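Local coordinates for protein 1-Cys peroxiredoxin (Vibrio vulnificus MO6-24/O, PDB 5K2I) that probably reduces hydrogen peroxide and related peroxides through a single peroxidatic cysteine, as a 1-Cys peroxiredoxin linked to the scavenging of peroxides and nitric oxide, at residues A11-L16 and A102-A107; G109-T114 and G118-Q123; A126-I129 and T135-N138. One frame throughout, in Å; residues are numbered along the deposited sequence.

Contact 1. Residues A11-L16 and A102-A107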
# COMPACT_ATOMS: atom_id res chain seq x y z
N ALA A 11 13.49 -15.06 -21.38
CA ALA A 11 14.03 -13.70 -21.36
C ALA A 11 15.25 -13.65 -20.45
O ALA A 11 15.64 -14.67 -19.87
CB ALA A 11 12.96 -12.72 -20.87
N THR A 12 15.85 -12.48 -20.34
CA THR A 12 17.02 -12.32 -19.47
C THR A 12 16.77 -11.33 -18.35
O THR A 12 15.88 -10.48 -18.42
CB THR A 12 18.27 -11.87 -20.24
OG1 THR A 12 18.09 -10.53 -20.75
CG2 THR A 12 18.54 -12.82 -21.40
N LEU A 13 17.55 -11.49 -17.28
CA LEU A 13 17.62 -10.51 -16.19
C LEU A 13 19.10 -10.26 -15.94
O LEU A 13 19.90 -11.17 -16.09
CB LEU A 13 16.92 -11.02 -14.94
CG LEU A 13 15.40 -11.16 -15.01
CD1 LEU A 13 14.89 -11.92 -13.80
CD2 LEU A 13 14.74 -9.79 -15.11
N SER A 14 19.46 -9.03 -15.57
CA SER A 14 20.88 -8.68 -15.50
C SER A 14 21.41 -8.56 -14.08
O SER A 14 20.68 -8.30 -13.12
CB SER A 14 21.14 -7.38 -16.26
OG SER A 14 20.41 -6.29 -15.72
N GLN A 15 22.72 -8.77 -13.96
CA GLN A 15 23.41 -8.70 -12.69
C GLN A 15 24.81 -8.16 -12.94
O GLN A 15 25.45 -8.54 -13.92
CB GLN A 15 23.46 -10.07 -12.04
CG GLN A 15 24.07 -10.06 -10.65
CD GLN A 15 24.48 -11.44 -10.19
OE1 GLN A 15 24.42 -12.41 -10.94
NE2 GLN A 15 24.91 -11.54 -8.93
N LEU A 16 25.28 -7.28 -12.07
CA LEU A 16 26.66 -6.80 -12.12
C LEU A 16 27.54 -7.76 -11.33
O LEU A 16 27.27 -8.02 -10.15
CB LEU A 16 26.77 -5.39 -11.55
CG LEU A 16 28.15 -4.75 -11.68
CD1 LEU A 16 28.41 -4.38 -13.13
CD2 LEU A 16 28.24 -3.53 -10.78
N ALA A 102 12.10 -3.21 -18.33
CA ALA A 102 10.79 -3.80 -18.02
C ALA A 102 10.37 -4.91 -18.99
O ALA A 102 9.21 -5.30 -18.99
CB ALA A 102 9.69 -2.71 -17.97
N SER A 103 11.31 -5.42 -19.79
CA SER A 103 10.94 -6.42 -20.79
C SER A 103 10.47 -7.74 -20.16
O SER A 103 9.52 -8.33 -20.65
CB SER A 103 12.10 -6.68 -21.75
OG SER A 103 13.25 -7.11 -21.05
N PHE A 104 11.11 -8.19 -19.09
CA PHE A 104 10.71 -9.42 -18.42
C PHE A 104 9.33 -9.23 -17.78
O PHE A 104 8.43 -10.07 -17.92
CB PHE A 104 11.77 -9.83 -17.38
CG PHE A 104 11.38 -11.00 -16.50
CD1 PHE A 104 11.48 -12.30 -16.95
CD2 PHE A 104 10.98 -10.78 -15.20
CE1 PHE A 104 11.14 -13.37 -16.10
CE2 PHE A 104 10.66 -11.83 -14.35
CZ PHE A 104 10.73 -13.12 -14.81
N THR A 105 9.16 -8.08 -17.13
CA THR A 105 7.92 -7.76 -16.42
C THR A 105 6.75 -7.67 -17.39
O THR A 105 5.66 -8.19 -17.11
CB THR A 105 8.10 -6.44 -15.65
OG1 THR A 105 9.17 -6.60 -14.71
CG2 THR A 105 6.85 -6.06 -14.91
N LYS A 106 6.98 -7.05 -18.54
CA LYS A 106 5.93 -6.96 -19.54
C LYS A 106 5.61 -8.33 -20.13
O LYS A 106 4.45 -8.62 -20.41
CB LYS A 106 6.31 -5.99 -20.65
CG LYS A 106 6.29 -4.55 -20.20
CD LYS A 106 6.51 -3.61 -21.38
CE LYS A 106 7.93 -3.66 -21.86
NZ LYS A 106 8.15 -2.69 -22.99
N ALA A 107 6.62 -9.17 -20.30
CA ALA A 107 6.41 -10.54 -20.82
C ALA A 107 5.55 -11.37 -19.86
O ALA A 107 4.87 -12.30 -20.28
CB ALA A 107 7.73 -11.22 -21.06
O HOH W 1 15.46 -7.57 -18.58
O HOH W 2 14.07 -9.59 -20.30
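The ring of F104 meets L13 on a face and A11 at an edge. L13 CD1 sits over the centre of the F104 ring in a CH-pi contact, 4.3 Å from the centroid and only 9° off the ring normal. A11 CB lies near the ring plane, 4.2 Å from CD1 of F104. The other methyl of L13 goes to the root of the aromatic side chain: L13 CD2 is 3.7 Å from F104 CB. The two side chains cross obliquely. F104 has its CG anti to the backbone N, chi1 173°, which carries the ring from the helix toward strand 12-17. L13 turns CG away from its carbonyl carbon, chi1 -68°, and its branched end comes closer to the helix than its CB direction suggests.

The polar part of the contact runs through water. T12 O accepts from two waters, and both also donate to S103 OG. One bridge is short at each end, 2.8 Å from the water to T12 O and 2.7 Å to S103 OG. The second water is 2.9 Å from T12 O, but its bond to S103 OG is weak. S103 OG is also hydrogen-bonded to D101, which helps to fix the hydroxyl.

A102 is the N-cap of the helix, and its O accepts from K106 N at 2.9 Å. D99 holds the same first turn through F104 N and T105 OG1. L13 also touches D99 and L97, and F104 reaches Y125 in strand 120-130. The contact thus packs strand 12-17 of the N-terminal beta hairpin against the short helix that follows strand 95-98. Such a hairpin is an addition to the thioredoxin fold found in peroxiredoxins.

Contact 2. Residues G109-T114 and G118-Q123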
# COMPACT_ATOMS: atom_id res chain seq x y z
N GLY A 109 3.17 -9.95 -18.08
CA GLY A 109 1.91 -9.24 -17.96
C GLY A 109 1.70 -8.65 -16.58
O GLY A 109 0.56 -8.45 -16.15
N LEU A 110 2.80 -8.34 -15.89
CA LEU A 110 2.70 -7.86 -14.51
C LEU A 110 3.28 -6.45 -14.34
O LEU A 110 3.66 -6.05 -13.24
CB LEU A 110 3.37 -8.86 -13.57
CG LEU A 110 2.55 -10.14 -13.37
CD1 LEU A 110 3.35 -11.22 -12.67
CD2 LEU A 110 1.31 -9.80 -12.56
N GLU A 111 3.31 -5.68 -15.42
CA GLU A 111 3.74 -4.29 -15.34
C GLU A 111 2.64 -3.41 -14.75
O GLU A 111 1.46 -3.81 -14.69
CB GLU A 111 4.14 -3.76 -16.73
CG GLU A 111 2.96 -3.48 -17.69
CD GLU A 111 2.50 -4.69 -18.49
OE1 GLU A 111 2.74 -5.85 -18.11
OE2 GLU A 111 1.87 -4.47 -19.55
N MET A 112 3.03 -2.21 -14.33
CA MET A 112 2.08 -1.19 -13.94
C MET A 112 2.72 0.18 -14.13
O MET A 112 3.92 0.35 -13.98
CB MET A 112 1.64 -1.37 -12.50
CG MET A 112 2.71 -1.06 -11.50
SD MET A 112 2.08 -1.12 -9.82
CE MET A 112 3.61 -0.82 -8.98
N ASP A 113 1.89 1.16 -14.47
CA ASP A 113 2.36 2.51 -14.72
C ASP A 113 2.39 3.30 -13.42
O ASP A 113 1.37 3.40 -12.74
CB ASP A 113 1.44 3.19 -15.74
CG ASP A 113 2.01 4.48 -16.29
OD1 ASP A 113 3.11 4.90 -15.88
OD2 ASP A 113 1.34 5.08 -17.17
N THR A 114 3.56 3.83 -13.05
CA THR A 114 3.66 4.70 -11.88
C THR A 114 3.72 6.17 -12.27
O THR A 114 3.94 7.04 -11.43
CB THR A 114 4.89 4.37 -11.02
OG1 THR A 114 6.09 4.80 -11.69
CG2 THR A 114 4.97 2.88 -10.74
N GLY A 118 8.02 6.91 -11.49
CA GLY A 118 9.10 6.09 -12.01
C GLY A 118 8.81 5.45 -13.34
O GLY A 118 9.48 4.49 -13.72
N GLY A 119 7.80 5.93 -14.05
CA GLY A 119 7.43 5.31 -15.31
C GLY A 119 6.88 3.90 -15.11
O GLY A 119 6.26 3.59 -14.09
N LEU A 120 7.13 3.04 -16.09
CA LEU A 120 6.61 1.68 -16.03
C LEU A 120 7.44 0.84 -15.06
O LEU A 120 8.67 0.78 -15.19
CB LEU A 120 6.60 1.04 -17.42
CG LEU A 120 5.67 -0.15 -17.61
CD1 LEU A 120 4.20 0.29 -17.60
CD2 LEU A 120 6.02 -0.88 -18.91
N ARG A 121 6.79 0.23 -14.08
CA ARG A 121 7.46 -0.61 -13.09
C ARG A 121 6.75 -1.95 -12.97
O ARG A 121 5.79 -2.22 -13.70
CB ARG A 121 7.49 0.10 -11.73
CG ARG A 121 8.20 1.44 -11.74
CD ARG A 121 9.69 1.27 -12.04
NE ARG A 121 10.45 2.51 -11.89
CZ ARG A 121 11.14 2.86 -10.80
NH1 ARG A 121 11.18 2.06 -9.74
NH2 ARG A 121 11.82 4.01 -10.78
N SER A 122 7.18 -2.79 -12.03
CA SER A 122 6.53 -4.06 -11.78
C SER A 122 5.50 -3.95 -10.68
O SER A 122 5.68 -3.20 -9.72
CB SER A 122 7.56 -5.12 -11.38
OG SER A 122 6.95 -6.39 -11.21
N GLN A 123 4.42 -4.72 -10.81
CA GLN A 123 3.55 -5.00 -9.67
C GLN A 123 4.32 -5.83 -8.65
O GLN A 123 5.32 -6.48 -8.99
CB GLN A 123 2.30 -5.76 -10.13
CG GLN A 123 1.40 -4.94 -11.05
CD GLN A 123 0.28 -5.78 -11.66
OE1 GLN A 123 0.07 -5.78 -12.88
NE2 GLN A 123 -0.44 -6.49 -10.81
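M112 and R121 form the hydrogen-bonded pair at the middle of a short antiparallel hairpin, strands 111-113 and 120-122, at one end of the mixed sheet. M112 N donates to R121 O at 2.8 Å, and R121 N returns a nearly straight bond to M112 O at 2.9 Å. Q123 N to L110 O extends the pairing beyond the strands.

At the turn end, T114 grips G119 O twice. Its OG1 donates in the carbonyl plane, on a lone pair, at 2.7 Å, while T114 N comes from above that plane. T114 OG1 also takes a weak bond from G118 N. R121 bends at chi2, -65°, and its NE reaches back to G118 O at 2.9 Å. T114 CG2 packs on R121 CG at 3.7 Å.

M112 lies across Q123, its CB against CG. Its CE ends 3.2 Å from S122 O, a buried oxygen with no polar partner in the model. E111 and L120 meet through aliphatic carbons.

At the turn, T114 O is hydrogen-bonded to S144 OG of the second subunit. T105 and K106 of helix 103-108 touch E111, S122 and L120. V139 of strand 133-139 packs on L110 and Q123.

Contact 3. Residues A126-I129 and T135-N138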
# COMPACT_ATOMS: atom_id res chain seq x y z
N ALA A 126 4.99 -12.67 -5.94
CA ALA A 126 5.99 -13.67 -5.60
C ALA A 126 5.63 -14.98 -6.25
O ALA A 126 4.44 -15.31 -6.41
CB ALA A 126 6.10 -13.83 -4.08
N MET A 127 6.66 -15.70 -6.65
CA MET A 127 6.54 -16.97 -7.35
C MET A 127 7.37 -18.07 -6.72
O MET A 127 8.46 -17.80 -6.18
CB MET A 127 7.03 -16.85 -8.79
CG MET A 127 6.27 -16.01 -9.73
SD MET A 127 7.25 -16.03 -11.25
CE MET A 127 6.12 -15.12 -12.30
N ILE A 128 6.87 -19.29 -6.83
CA ILE A 128 7.73 -20.47 -6.73
C ILE A 128 7.87 -21.03 -8.15
O ILE A 128 6.87 -21.26 -8.83
CB ILE A 128 7.14 -21.54 -5.80
CG1 ILE A 128 6.96 -20.98 -4.39
CG2 ILE A 128 8.03 -22.80 -5.78
CD1 ILE A 128 6.11 -21.86 -3.47
N ILE A 129 9.11 -21.22 -8.57
CA ILE A 129 9.43 -21.65 -9.93
C ILE A 129 10.21 -22.96 -9.85
O ILE A 129 11.26 -23.01 -9.21
CB ILE A 129 10.25 -20.60 -10.68
CG1 ILE A 129 9.59 -19.22 -10.51
CG2 ILE A 129 10.39 -20.97 -12.15
CD1 ILE A 129 10.52 -18.07 -10.76
N THR A 135 5.07 -22.53 -10.65
CA THR A 135 4.21 -23.46 -9.92
C THR A 135 3.22 -22.71 -9.04
O THR A 135 2.06 -23.09 -8.92
CB THR A 135 5.06 -24.40 -9.05
OG1 THR A 135 5.88 -25.20 -9.91
CG2 THR A 135 4.18 -25.30 -8.21
N THR A 136 3.71 -21.63 -8.42
CA THR A 136 2.89 -20.77 -7.55
C THR A 136 3.10 -19.32 -7.95
O THR A 136 4.24 -18.90 -8.14
CB THR A 136 3.26 -20.93 -6.06
OG1 THR A 136 2.97 -22.26 -5.62
CG2 THR A 136 2.48 -19.95 -5.21
N LEU A 137 2.03 -18.55 -8.10
CA LEU A 137 2.12 -17.12 -8.37
C LEU A 137 1.10 -16.39 -7.51
O LEU A 137 -0.12 -16.62 -7.63
CB LEU A 137 1.88 -16.80 -9.85
CG LEU A 137 1.68 -15.31 -10.18
CD1 LEU A 137 2.93 -14.50 -9.88
CD2 LEU A 137 1.32 -15.17 -11.65
N ASN A 138 1.60 -15.52 -6.63
CA ASN A 138 0.75 -14.68 -5.78
C ASN A 138 0.97 -13.23 -6.15
O ASN A 138 2.09 -12.74 -6.04
CB ASN A 138 1.06 -14.90 -4.29
CG ASN A 138 0.81 -16.32 -3.82
OD1 ASN A 138 -0.06 -17.00 -4.34
ND2 ASN A 138 1.56 -16.75 -2.81
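I128 faces two residues at once, T135 and T136, in a classic beta bulge. I128 O accepts from both backbone nitrogens. T135 N is 2.9 Å from I128 O and approaches nearly along the C=O axis. T136 N is 3.2 Å from I128 O, in the carbonyl plane and on a lone pair. T135 has a helix-like psi of -40°, which lets the two N-H groups converge on one oxygen. I128 N returns a bond to T136 O at 3.0 Å.

Beyond the bulge the pairing is regular. A126 and N138 exchange two backbone bonds, the one from N138 N to A126 O almost straight at 178°. Between these pairs, M127 and L137 form a non-hydrogen-bonded pair. M127 CA makes a CA-H...O contact with T136 O.

The side chains line up by face. M127 and L137 lie side by side and point the same way, with M127 CG 3.7 Å from L137 CD1. With CG anti to its backbone N, chi1 169°, L137 swings its end toward strand 126-129, and this brings CD1 to M127. On the other face, I128 and T136 also run alongside each other, and CD1 of I128 comes 3.8 Å from OG1 of T136.

I153 of helix 150-156 covers A126 and I128, while L8 packs on M127. Strand 34-40 pairs with the other edge of 126-129, M127 with L37 and I129 with V35. Two antiparallel strands followed by a helix that packs on them form the C-terminal beta-beta-alpha unit of the thioredoxin fold.

In the fold
Strand 120-130 connects contacts 2 and 3. Its start pairs with 109-114 and its later part with 135-138, with centres about 19 Å apart. Contacts 1 and 2 are about 13 Å apart, centre to centre, and do touch. T105 O and L110 N, 3.1 Å apart, probably share a hydrogen bond where the helix passes into the hairpin, and K106 CD packs on L120 CD2. Contacts 1 and 3 have centres about 17 Å apart, and their nearest atoms stay about 6 Å apart. Contact 2 borders the probable active-site region: M112 touches P41 and R121 NH1 bonds P41 O, and P41 begins the segment that in this family carries the peroxidatic cysteine.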